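Local atomic coordinates of glutathione transferase (Leptospira interrogans serovar Lai, PDB entry 3UBK), a protein that binds glutathione and, like other members of its family, probably transfers it to electrophilic substrates. Residues F70-F75 with K80-D85; Y102-A107 with F159-V164; E124-L129 with N176-L181; S143-I146 with V150-L153. All blocks are in the same frame, centred on the assembly; numbering follows the deposited sequence.

Contact 1: residues F70-F75 with K80-D85; sequences FLDTIF and KLIPED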
loop_
_atom_site.group_PDB
_atom_site.type_symbol
_atom_site.label_atom_id
_atom_site.label_comp_id
_atom_site.label_asym_id
_atom_site.label_seq_id
_atom_site.Cartn_x
_atom_site.Cartn_y
_atom_site.Cartn_z
ATOM N N PHE A 70 -7.766 1.361 10.644
ATOM C CA PHE A 70 -7.918 1.523 12.093
ATOM C C PHE A 70 -9.266 2.177 12.451
ATOM O O PHE A 70 -10.027 1.659 13.286
ATOM C CB PHE A 70 -6.742 2.350 12.626
ATOM C CG PHE A 70 -6.911 2.813 14.048
ATOM C CD1 PHE A 70 -6.526 1.996 15.109
ATOM C CD2 PHE A 70 -7.456 4.064 14.321
ATOM C CE1 PHE A 70 -6.678 2.426 16.444
ATOM C CE2 PHE A 70 -7.605 4.512 15.651
ATOM C CZ PHE A 70 -7.209 3.679 16.712
ATOM N N LEU A 71 -9.557 3.310 11.816
ATOM C CA LEU A 71 -10.802 4.021 12.076
ATOM C C LEU A 71 -12.010 3.140 11.775
ATOM O O LEU A 71 -12.991 3.168 12.509
ATOM C CB LEU A 71 -10.891 5.319 11.257
ATOM C CG LEU A 71 -9.959 6.427 11.730
ATOM C CD1 LEU A 71 -10.026 7.608 10.770
ATOM C CD2 LEU A 71 -10.325 6.845 13.162
ATOM N N ASP A 72 -11.934 2.347 10.711
ATOM C CA ASP A 72 -13.038 1.463 10.364
ATOM C C ASP A 72 -13.214 0.338 11.388
ATOM O O ASP A 72 -14.322 -0.134 11.585
ATOM C CB ASP A 72 -12.865 0.853 8.967
ATOM C CG ASP A 72 -14.177 0.379 8.374
ATOM O OD1 ASP A 72 -15.144 1.177 8.355
ATOM O OD2 ASP A 72 -14.251 -0.785 7.904
ATOM N N THR A 73 -12.123 -0.078 12.034
ATOM C CA THR A 73 -12.189 -1.114 13.044
ATOM C C THR A 73 -12.810 -0.561 14.333
ATOM O O THR A 73 -13.773 -1.123 14.873
ATOM C CB THR A 73 -10.787 -1.669 13.341
ATOM O OG1 THR A 73 -10.285 -2.321 12.170
ATOM C CG2 THR A 73 -10.827 -2.665 14.516
ATOM N N ILE A 74 -12.272 0.550 14.826
ATOM C CA ILE A 74 -12.791 1.097 16.075
ATOM C C ILE A 74 -14.098 1.880 15.942
ATOM O O ILE A 74 -14.859 1.959 16.898
ATOM C CB ILE A 74 -11.753 1.938 16.859
ATOM C CG1 ILE A 74 -11.325 3.164 16.073
ATOM C CG2 ILE A 74 -10.541 1.093 17.258
ATOM C CD1 ILE A 74 -10.756 4.260 16.979
ATOM N N PHE A 75 -14.344 2.480 14.779
ATOM C CA PHE A 75 -15.629 3.155 14.530
ATOM C C PHE A 75 -16.376 2.503 13.370
ATOM O O PHE A 75 -16.426 3.065 12.267
ATOM C CB PHE A 75 -15.398 4.637 14.216
ATOM C CG PHE A 75 -14.794 5.421 15.362
ATOM C CD1 PHE A 75 -15.517 5.628 16.526
ATOM C CD2 PHE A 75 -13.512 5.956 15.266
ATOM C CE1 PHE A 75 -14.970 6.357 17.589
ATOM C CE2 PHE A 75 -12.960 6.688 16.314
ATOM C CZ PHE A 75 -13.696 6.892 17.478
ATOM N N LYS A 80 -19.262 1.157 6.283
ATOM C CA LYS A 80 -18.165 0.237 6.496
ATOM C C LYS A 80 -17.179 0.407 5.354
ATOM O O LYS A 80 -17.479 0.055 4.205
ATOM C CB LYS A 80 -18.726 -1.181 6.529
ATOM C CG LYS A 80 -19.580 -1.409 7.779
ATOM C CD LYS A 80 -20.312 -2.733 7.764
ATOM C CE LYS A 80 -21.278 -2.832 8.953
ATOM N NZ LYS A 80 -20.605 -2.618 10.284
ATOM N N LEU A 81 -16.011 0.967 5.651
ATOM C CA LEU A 81 -15.031 1.223 4.606
ATOM C C LEU A 81 -14.520 -0.087 4.032
ATOM O O LEU A 81 -14.182 -0.165 2.859
ATOM C CB LEU A 81 -13.878 2.074 5.139
ATOM C CG LEU A 81 -14.336 3.403 5.753
ATOM C CD1 LEU A 81 -13.131 4.167 6.239
ATOM C CD2 LEU A 81 -15.127 4.233 4.725
ATOM N N ILE A 82 -14.493 -1.117 4.869
ATOM C CA ILE A 82 -14.135 -2.461 4.447
ATOM C C ILE A 82 -15.410 -3.267 4.546
ATOM O O ILE A 82 -15.910 -3.485 5.653
ATOM C CB ILE A 82 -13.099 -3.125 5.414
ATOM C CG1 ILE A 82 -11.810 -2.302 5.525
ATOM C CG2 ILE A 82 -12.798 -4.539 4.976
ATOM C CD1 ILE A 82 -11.120 -2.064 4.184
ATOM N N PRO A 83 -15.951 -3.712 3.404
ATOM C CA PRO A 83 -17.192 -4.482 3.440
ATOM C C PRO A 83 -17.076 -5.750 4.274
ATOM O O PRO A 83 -15.998 -6.345 4.378
ATOM C CB PRO A 83 -17.410 -4.863 1.976
ATOM C CG PRO A 83 -16.736 -3.776 1.206
ATOM C CD PRO A 83 -15.517 -3.421 2.023
ATOM N N GLU A 84 -18.203 -6.171 4.840
ATOM C CA GLU A 84 -18.259 -7.381 5.650
ATOM C C GLU A 84 -18.004 -8.626 4.808
ATOM O O GLU A 84 -17.354 -9.559 5.252
ATOM C CB GLU A 84 -19.614 -7.483 6.354
ATOM C CG GLU A 84 -19.812 -6.410 7.432
ATOM C CD GLU A 84 -21.138 -6.540 8.180
ATOM O OE1 GLU A 84 -21.607 -7.683 8.371
ATOM O OE2 GLU A 84 -21.704 -5.497 8.582
ATOM N N ASP A 85 -18.504 -8.640 3.583
ATOM C CA ASP A 85 -18.210 -9.761 2.706
ATOM C C ASP A 85 -16.731 -9.763 2.300
ATOM O O ASP A 85 -16.237 -8.793 1.728
ATOM C CB ASP A 85 -19.101 -9.741 1.471
ATOM C CG ASP A 85 -18.884 -10.965 0.590
ATOM O OD1 ASP A 85 -17.852 -11.020 -0.103
ATOM O OD2 ASP A 85 -19.735 -11.875 0.625
#
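Asp-72 reaches from the last turns of helix 64-74 to the chain at Leu-81 and Ile-82, tying the end of the thioredoxin-like N-terminal domain to the linker that leads into the all-helical domain of this glutathione transferase. Asp-72 CB lies 4.1 Å from Leu-81 CB. With CG anti to the backbone N (chi1 -158°), the carboxylate projects off the helix onto two successive backbone N-H groups, one for each oxygen. Asp-72 OD1 receives Leu-81 N at 2.8 Å. The same Asp-72 OD1 also rests 3.5 Å from Leu-81 CG, so one oxygen takes a bond and an aliphatic contact from the same residue. Asp-72 OD2 takes Ile-82 N at 3.1 Å, by a bond less straight than the first. Both donors come in well above the carboxylate plane, 47° out of it at OD1. Two grips on one group fix its rotation, and a salt bridge from Lys-25 NZ to OD1 adds a charged partner from helix 13-25. The same carboxylate thus bonds to the linker and to helix 13-25. Around OD2 the aliphatic cover comes from Ile-82, whose CB sits 3.6 Å from Asp-72 OD2.

Contact 2: residues Y102-A107 with F159-V164; sequences YLDIPA and FAHLSV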
loop_
_atom_site.group_PDB
_atom_site.type_symbol
_atom_site.label_atom_id
_atom_site.label_comp_id
_atom_site.label_asym_id
_atom_site.label_seq_id
_atom_site.Cartn_x
_atom_site.Cartn_y
_atom_site.Cartn_z
ATOM N N TYR A 102 -0.427 2.372 -8.787
ATOM C CA TYR A 102 -0.215 2.319 -10.206
ATOM C C TYR A 102 -0.717 3.544 -10.952
ATOM O O TYR A 102 -0.473 3.682 -12.118
ATOM C CB TYR A 102 -0.851 1.064 -10.774
ATOM C CG TYR A 102 -0.511 -0.176 -10.015
ATOM C CD1 TYR A 102 0.774 -0.480 -9.701
ATOM C CD2 TYR A 102 -1.482 -1.042 -9.624
ATOM C CE1 TYR A 102 1.073 -1.600 -9.020
ATOM C CE2 TYR A 102 -1.195 -2.152 -8.953
ATOM C CZ TYR A 102 0.077 -2.427 -8.636
ATOM O OH TYR A 102 0.349 -3.555 -7.945
ATOM N N LEU A 103 -1.431 4.422 -10.279
ATOM C CA LEU A 103 -1.875 5.665 -10.908
ATOM C C LEU A 103 -1.227 6.898 -10.301
ATOM O O LEU A 103 -0.678 7.730 -11.026
ATOM C CB LEU A 103 -3.395 5.795 -10.889
ATOM C CG LEU A 103 -4.171 4.817 -11.770
ATOM C CD1 LEU A 103 -5.649 5.114 -11.676
ATOM C CD2 LEU A 103 -3.698 4.883 -13.228
ATOM N N ASP A 104 -1.274 7.019 -8.977
ATOM C CA ASP A 104 -0.782 8.234 -8.328
ATOM C C ASP A 104 0.729 8.310 -8.170
ATOM O O ASP A 104 1.319 9.385 -8.317
ATOM C CB ASP A 104 -1.425 8.446 -6.957
ATOM C CG ASP A 104 -1.114 9.813 -6.393
ATOM O OD1 ASP A 104 -1.527 10.811 -7.021
ATOM O OD2 ASP A 104 -0.447 9.890 -5.343
ATOM N N ILE A 105 1.358 7.192 -7.828
ATOM C CA ILE A 105 2.800 7.205 -7.641
ATOM C C ILE A 105 3.498 7.593 -8.947
ATOM O O ILE A 105 4.374 8.459 -8.959
ATOM C CB ILE A 105 3.320 5.867 -7.097
ATOM C CG1 ILE A 105 2.935 5.728 -5.620
ATOM C CG2 ILE A 105 4.841 5.783 -7.242
ATOM C CD1 ILE A 105 3.539 4.510 -4.948
ATOM N N PRO A 106 3.107 6.948 -10.053
ATOM C CA PRO A 106 3.613 7.330 -11.368
ATOM C C PRO A 106 3.346 8.805 -11.669
ATOM O O PRO A 106 4.275 9.546 -12.001
ATOM C CB PRO A 106 2.815 6.435 -12.325
ATOM C CG PRO A 106 2.502 5.213 -11.517
ATOM C CD PRO A 106 2.331 5.693 -10.089
ATOM N N ALA A 107 2.087 9.223 -11.544
ATOM C CA ALA A 107 1.695 10.613 -11.791
ATOM C C ALA A 107 2.500 11.637 -10.989
ATOM O O ALA A 107 2.698 12.765 -11.443
ATOM C CB ALA A 107 0.198 10.803 -11.548
ATOM N N PHE A 159 -11.836 9.230 -4.852
ATOM C CA PHE A 159 -12.175 10.643 -4.952
ATOM C C PHE A 159 -10.981 11.526 -4.618
ATOM O O PHE A 159 -10.742 12.540 -5.273
ATOM C CB PHE A 159 -13.372 11.000 -4.056
ATOM C CG PHE A 159 -13.910 12.387 -4.300
ATOM C CD1 PHE A 159 -14.812 12.624 -5.326
ATOM C CD2 PHE A 159 -13.515 13.448 -3.503
ATOM C CE1 PHE A 159 -15.307 13.895 -5.561
ATOM C CE2 PHE A 159 -14.002 14.728 -3.731
ATOM C CZ PHE A 159 -14.895 14.954 -4.757
ATOM N N ALA A 160 -10.233 11.142 -3.588
ATOM C CA ALA A 160 -9.060 11.894 -3.184
ATOM C C ALA A 160 -7.973 11.933 -4.278
ATOM O O ALA A 160 -7.452 12.997 -4.597
ATOM C CB ALA A 160 -8.497 11.318 -1.899
ATOM N N HIS A 161 -7.640 10.780 -4.854
ATOM C CA HIS A 161 -6.514 10.697 -5.795
ATOM C C HIS A 161 -6.890 11.053 -7.235
ATOM O O HIS A 161 -6.161 11.762 -7.922
ATOM C CB HIS A 161 -5.894 9.295 -5.775
ATOM C CG HIS A 161 -5.243 8.938 -4.477
ATOM N ND1 HIS A 161 -4.295 9.737 -3.874
ATOM C CD2 HIS A 161 -5.383 7.852 -3.678
ATOM C CE1 HIS A 161 -3.894 9.169 -2.750
ATOM N NE2 HIS A 161 -4.532 8.019 -2.612
ATOM N N LEU A 162 -8.032 10.566 -7.689
ATOM C CA LEU A 162 -8.410 10.752 -9.079
ATOM C C LEU A 162 -8.801 12.189 -9.387
ATOM O O LEU A 162 -8.622 12.657 -10.504
ATOM C CB LEU A 162 -9.542 9.802 -9.461
ATOM C CG LEU A 162 -9.174 8.318 -9.414
ATOM C CD1 LEU A 162 -10.376 7.479 -9.807
ATOM C CD2 LEU A 162 -7.959 7.981 -10.294
ATOM N N SER A 163 -9.354 12.884 -8.406
ATOM C CA SER A 163 -9.715 14.267 -8.622
ATOM C C SER A 163 -8.435 15.065 -8.846
ATOM O O SER A 163 -8.381 15.927 -9.717
ATOM C CB SER A 163 -10.502 14.812 -7.434
ATOM O OG SER A 163 -9.708 14.816 -6.273
ATOM N N VAL A 164 -7.404 14.755 -8.065
ATOM C CA VAL A 164 -6.112 15.427 -8.174
ATOM C C VAL A 164 -5.404 15.045 -9.475
ATOM O O VAL A 164 -4.803 15.897 -10.142
ATOM C CB VAL A 164 -5.191 15.084 -6.987
ATOM C CG1 VAL A 164 -3.733 15.339 -7.354
ATOM C CG2 VAL A 164 -5.591 15.877 -5.746
#
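Asp-104 and His-161 approach each other between helix 86-111 and helix 153-169, where the two backbones come nearest, CA to CA 6.7 Å. Their side chains run at about a right angle, yet the carboxylate and the imidazole are turned only 29° from parallel, and Asp-104 CG stops 4.1 Å from His-161 ND1. No hydrogen bond joins the two. Each polar group has other partners: Asp-104 OD1 bonds to Tyr-111 OH, while the ring nitrogens of His-161 bond to Asn-13 OD1 through ND1 and to Glu-100 OE2 through NE2. A bond at both nitrogens fixes the turn of the ring, and Tyr-14 packs against it edge-to-face.

Beside this polar pair lies an apolar one. Leu-103 and Leu-162 meet at an oblique angle by their methyl ends, CD1 of the former 3.9 Å from CD2 of the latter; CG of Leu-162 stands anti to its carbonyl carbon (chi1 -65°), which carries its tip in toward the first helix. All four side chains are buried in the helical bundle of the C-terminal domain, with Ile-133 and Leu-136 of helix 119-139 closing over Leu-103. Chemically, then, only the leucine pair gives apolar contact across these segments; the approach of Asp-104 to His-161 has no bond of its own, the buried carboxylate and imidazole being bonded to other residues, among them Asn-13 of the glutathione-binding N-terminal domain.

Contact 3: residues E124-L129 with N176-L181; sequences EVHSTL and NHPLDL
His-126, Pro-178 and Asn-176 make up most of this contact between helix 119-139 and the loop that leads toward helix 185-193. His-126 has the largest share. Its CG stands anti to the backbone N (chi1 -173°), which sends the imidazole off the helix and across to the loop, where NE2 donates to the backbone O of Asn-176. The bond is short, 2.6 Å from His-126 NE2 to Asn-176 O, and nearly straight at 164°; the acceptor lies in the ring plane and the donor in the carbonyl plane, so neither group has to twist to meet the other.

The side chain of Asn-176 does something different. ND2 of its amide stands over one face of the imidazole, toward the rim, the two planes 19° apart; Asn-176 ND2 is 3.3 Å from His-126 NE2 but at an angle too poor for a hydrogen bond. One residue thus meets the ring twice, by its carbonyl at the edge and by its amide over the face. The Pro-178 ring packs against both His-126 and Leu-129. Pro-178 CG lies 4.0 Å from His-126 CD2. The same Pro-178 CG is 3.8 Å from Leu-129 CB, and Pro-178 CB is 3.9 Å from Leu-129 CB. Tyr-173 packs against both Pro-178 and the His-126 ring, completing the aromatic and apolar patch in the C-terminal domain, away from the glutathione site.

Because NE2 is the donor, that nitrogen must carry a hydrogen; the loop is held by one short, nearly straight polar bond, with the amide lying nearly parallel over the ring's rim and proline packing alongside.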
loop_
_atom_site.group_PDB
_atom_site.type_symbol
_atom_site.label_atom_id
_atom_site.label_comp_id
_atom_site.label_asym_id
_atom_site.label_seq_id
_atom_site.Cartn_x
_atom_site.Cartn_y
_atom_site.Cartn_z
ATOM N N GLU A 124 6.643 8.151 -20.959
ATOM C CA GLU A 124 6.728 6.957 -20.130
ATOM C C GLU A 124 5.529 6.962 -19.193
ATOM O O GLU A 124 4.712 6.040 -19.198
ATOM C CB GLU A 124 8.013 6.948 -19.303
ATOM C CG GLU A 124 9.298 7.016 -20.106
ATOM C CD GLU A 124 10.529 7.128 -19.217
ATOM O OE1 GLU A 124 10.420 6.830 -18.006
ATOM O OE2 GLU A 124 11.602 7.514 -19.730
ATOM N N VAL A 125 5.433 8.021 -18.394
ATOM C CA VAL A 125 4.331 8.181 -17.461
ATOM C C VAL A 125 2.987 8.045 -18.162
ATOM O O VAL A 125 2.057 7.463 -17.608
ATOM C CB VAL A 125 4.394 9.531 -16.718
ATOM C CG1 VAL A 125 3.123 9.747 -15.915
ATOM C CG2 VAL A 125 5.615 9.587 -15.807
ATOM N N HIS A 126 2.879 8.553 -19.387
ATOM C CA HIS A 126 1.594 8.492 -20.081
ATOM C C HIS A 126 1.145 7.066 -20.376
ATOM O O HIS A 126 -0.031 6.728 -20.209
ATOM C CB HIS A 126 1.568 9.328 -21.370
ATOM C CG HIS A 126 0.206 9.407 -21.990
ATOM N ND1 HIS A 126 -0.270 8.457 -22.869
ATOM C CD2 HIS A 126 -0.804 10.294 -21.816
ATOM C CE1 HIS A 126 -1.503 8.765 -23.226
ATOM N NE2 HIS A 126 -1.852 9.875 -22.599
ATOM N N SER A 127 2.067 6.228 -20.838
ATOM C CA SER A 127 1.700 4.855 -21.168
ATOM C C SER A 127 1.434 4.060 -19.893
ATOM O O SER A 127 0.555 3.202 -19.859
ATOM C CB SER A 127 2.791 4.177 -22.003
ATOM O OG SER A 127 4.032 4.194 -21.321
ATOM N N THR A 128 2.208 4.342 -18.853
ATOM C CA THR A 128 2.006 3.698 -17.557
ATOM C C THR A 128 0.602 3.982 -17.016
ATOM O O THR A 128 -0.083 3.074 -16.549
ATOM C CB THR A 128 3.065 4.147 -16.539
ATOM O OG1 THR A 128 4.356 3.717 -16.980
ATOM C CG2 THR A 128 2.795 3.541 -15.168
ATOM N N LEU A 129 0.175 5.243 -17.104
ATOM C CA LEU A 129 -1.142 5.655 -16.617
ATOM C C LEU A 129 -2.260 5.009 -17.418
ATOM O O LEU A 129 -3.254 4.556 -16.855
ATOM C CB LEU A 129 -1.288 7.179 -16.657
ATOM C CG LEU A 129 -0.339 7.970 -15.757
ATOM C CD1 LEU A 129 -0.656 9.451 -15.838
ATOM C CD2 LEU A 129 -0.426 7.486 -14.317
ATOM N N ASN A 176 -5.026 14.181 -24.575
ATOM C CA ASN A 176 -4.414 12.928 -24.258
ATOM C C ASN A 176 -4.653 12.334 -22.865
ATOM O O ASN A 176 -4.009 11.368 -22.501
ATOM C CB ASN A 176 -2.931 13.124 -24.453
ATOM C CG ASN A 176 -2.320 11.974 -25.089
ATOM O OD1 ASN A 176 -3.020 11.133 -25.603
ATOM N ND2 ASN A 176 -1.008 11.901 -25.073
ATOM N N HIS A 177 -5.548 12.918 -22.081
ATOM C CA HIS A 177 -5.669 12.550 -20.678
ATOM C C HIS A 177 -6.087 11.133 -20.447
ATOM O O HIS A 177 -7.160 10.724 -20.797
ATOM C CB HIS A 177 -6.688 13.457 -20.014
ATOM C CG HIS A 177 -6.346 13.822 -18.610
ATOM N ND1 HIS A 177 -6.438 12.930 -17.573
ATOM C CD2 HIS A 177 -5.921 14.982 -18.071
ATOM C CE1 HIS A 177 -6.073 13.522 -16.456
ATOM N NE2 HIS A 177 -5.753 14.767 -16.731
ATOM N N PRO A 178 -5.233 10.423 -19.752
ATOM C CA PRO A 178 -5.475 9.035 -19.363
ATOM C C PRO A 178 -6.848 8.864 -18.714
ATOM O O PRO A 178 -7.583 7.935 -19.044
ATOM C CB PRO A 178 -4.369 8.767 -18.336
ATOM C CG PRO A 178 -3.270 9.710 -18.716
ATOM C CD PRO A 178 -3.966 10.945 -19.213
ATOM N N LEU A 179 -7.192 9.763 -17.798
ATOM C CA LEU A 179 -8.452 9.647 -17.075
ATOM C C LEU A 179 -9.674 9.642 -17.978
ATOM O O LEU A 179 -10.709 9.078 -17.628
ATOM C CB LEU A 179 -8.577 10.737 -16.014
ATOM C CG LEU A 179 -8.342 10.193 -14.612
ATOM C CD1 LEU A 179 -8.549 11.282 -13.579
ATOM C CD2 LEU A 179 -9.289 9.029 -14.374
ATOM N N ASP A 180 -9.554 10.270 -19.142
ATOM C CA ASP A 180 -10.655 10.285 -20.095
ATOM C C ASP A 180 -10.994 8.863 -20.524
ATOM O O ASP A 180 -12.085 8.595 -21.031
ATOM C CB ASP A 180 -10.302 11.159 -21.300
ATOM C CG ASP A 180 -10.103 12.616 -20.918
ATOM O OD1 ASP A 180 -11.084 13.260 -20.490
ATOM O OD2 ASP A 180 -8.966 13.119 -21.041
ATOM N N LEU A 181 -10.059 7.946 -20.301
ATOM C CA LEU A 181 -10.271 6.544 -20.648
ATOM C C LEU A 181 -11.075 5.778 -19.589
ATOM O O LEU A 181 -11.647 4.726 -19.882
ATOM C CB LEU A 181 -8.926 5.857 -20.907
ATOM C CG LEU A 181 -8.121 6.456 -22.068
ATOM C CD1 LEU A 181 -6.655 6.035 -22.005
ATOM C CD2 LEU A 181 -8.749 6.079 -23.413
#

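Contact 4: residues S143-I146 with V150-L153; sequences SPYI and VFTL
Tyr-145 and Phe-151 bring the two backbones to 5.9 Å between their CA atoms, with no hydrogen bond across, just after the cis peptide bond that precedes Pro-144. The Tyr-145 ring lies against the peptide linking Val-150 to Phe-151: its CD2 is 3.4 Å from Val-150 C and 3.5 Å from Phe-151 N, the nitrogen standing over the face near the rim. Further along the same face comes Phe-151 CB, 4.2 Å from the ring centroid of Tyr-145 and only 16° off the normal, a CH-pi contact.

This loop leads into helix 153-169 of the GST C-terminal domain. Thr-152 is the N-cap, its OG1 receiving Ala-154 N, while Asp-155 OD2 returns to Thr-152 N as in one half of a capping box; the other oxygen of Asp-155 takes Ile-146 N, so the same carboxylate holds both arms of the loop.

From its CB the Phe-151 ring turns its edge to the Tyr-145 face in an offset edge-to-face pair, planes at 70° and centroids 6.0 Å apart. The nearest side-chain carbons are Tyr-145 CE1 and Phe-151 CD2, at 4.0 Å. At its far end Tyr-145 OH is hydrogen-bonded to Lys-195 NZ.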
loop_
_atom_site.group_PDB
_atom_site.type_symbol
_atom_site.label_atom_id
_atom_site.label_comp_id
_atom_site.label_asym_id
_atom_site.label_seq_id
_atom_site.Cartn_x
_atom_site.Cartn_y
_atom_site.Cartn_z
ATOM N N SER A 143 -21.629 2.294 -9.225
ATOM C CA SER A 143 -23.051 1.983 -9.221
ATOM C C SER A 143 -23.783 2.312 -7.918
ATOM O O SER A 143 -24.480 1.468 -7.368
ATOM C CB SER A 143 -23.270 0.502 -9.579
ATOM O OG SER A 143 -22.563 -0.356 -8.689
ATOM N N PRO A 144 -23.681 3.558 -7.448
ATOM C CA PRO A 144 -22.989 4.682 -8.045
ATOM C C PRO A 144 -21.578 4.879 -7.513
ATOM O O PRO A 144 -20.804 5.635 -8.102
ATOM C CB PRO A 144 -23.852 5.861 -7.610
ATOM C CG PRO A 144 -24.323 5.456 -6.251
ATOM C CD PRO A 144 -24.487 3.969 -6.278
ATOM N N TYR A 145 -21.245 4.227 -6.402
ATOM C CA TYR A 145 -19.904 4.354 -5.846
ATOM C C TYR A 145 -18.885 3.524 -6.620
ATOM O O TYR A 145 -19.238 2.679 -7.452
ATOM C CB TYR A 145 -19.901 3.991 -4.349
ATOM C CG TYR A 145 -20.733 4.964 -3.561
ATOM C CD1 TYR A 145 -20.229 6.217 -3.213
ATOM C CD2 TYR A 145 -22.034 4.654 -3.202
ATOM C CE1 TYR A 145 -20.996 7.122 -2.522
ATOM C CE2 TYR A 145 -22.821 5.560 -2.503
ATOM C CZ TYR A 145 -22.296 6.784 -2.162
ATOM O OH TYR A 145 -23.078 7.670 -1.469
ATOM N N ILE A 146 -17.611 3.755 -6.354
ATOM C CA ILE A 146 -16.610 3.147 -7.218
ATOM C C ILE A 146 -16.641 1.611 -7.224
ATOM O O ILE A 146 -16.412 0.996 -8.276
ATOM C CB ILE A 146 -15.202 3.696 -6.955
ATOM C CG1 ILE A 146 -14.242 3.235 -8.070
ATOM C CG2 ILE A 146 -14.736 3.311 -5.559
ATOM C CD1 ILE A 146 -13.039 4.169 -8.251
ATOM N N VAL A 150 -22.536 1.167 -2.330
ATOM C CA VAL A 150 -22.262 1.848 -1.059
ATOM C C VAL A 150 -20.847 2.432 -0.987
ATOM O O VAL A 150 -19.925 1.940 -1.628
ATOM C CB VAL A 150 -22.498 0.922 0.179
ATOM C CG1 VAL A 150 -23.991 0.627 0.355
ATOM C CG2 VAL A 150 -21.687 -0.393 0.065
ATOM N N PHE A 151 -20.694 3.492 -0.198
ATOM C CA PHE A 151 -19.410 4.170 -0.009
ATOM C C PHE A 151 -18.446 3.176 0.660
ATOM O O PHE A 151 -18.842 2.461 1.576
ATOM C CB PHE A 151 -19.638 5.369 0.904
ATOM C CG PHE A 151 -18.435 6.270 1.074
ATOM C CD1 PHE A 151 -17.390 5.918 1.928
ATOM C CD2 PHE A 151 -18.374 7.489 0.420
ATOM C CE1 PHE A 151 -16.319 6.751 2.109
ATOM C CE2 PHE A 151 -17.303 8.336 0.605
ATOM C CZ PHE A 151 -16.270 7.970 1.447
ATOM N N THR A 152 -17.205 3.096 0.184
ATOM C CA THR A 152 -16.199 2.232 0.819
ATOM C C THR A 152 -14.870 2.928 0.851
ATOM O O THR A 152 -14.742 4.060 0.385
ATOM C CB THR A 152 -15.962 0.924 0.044
ATOM O OG1 THR A 152 -15.383 1.236 -1.231
ATOM C CG2 THR A 152 -17.259 0.158 -0.145
ATOM N N LEU A 153 -13.864 2.228 1.369
ATOM C CA LEU A 153 -12.483 2.715 1.342
ATOM C C LEU A 153 -12.070 3.129 -0.077
ATOM O O LEU A 153 -11.297 4.074 -0.274
ATOM C CB LEU A 153 -11.536 1.587 1.806
ATOM C CG LEU A 153 -10.049 1.899 1.564
ATOM C CD1 LEU A 153 -9.600 3.005 2.527
ATOM C CD2 LEU A 153 -9.156 0.656 1.717
#

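Contacts 1 and 4 meet directly: Leu-81 O lies 2.8 Å from Leu-153 N, a probable hydrogen bond, and Leu-81 CD2 packs 3.8 Å from Phe-151 CE1, so the interdomain linker rests on the start of helix 153-169. That same helix carries one half of contact 2. Contacts 2 and 3 also touch, Pro-106 CB against Leu-129 CD2 at 3.9 Å, and their segments alternate along the chain; contact 4 is nested inside the loops closed by both. Contacts 1 and 3 lie on opposite sides of the chain's centre, centres 32 Å apart. Contact 2 is the one near the glutathione site, with the side chain of His-161 about 6 Å from that of Ser-64.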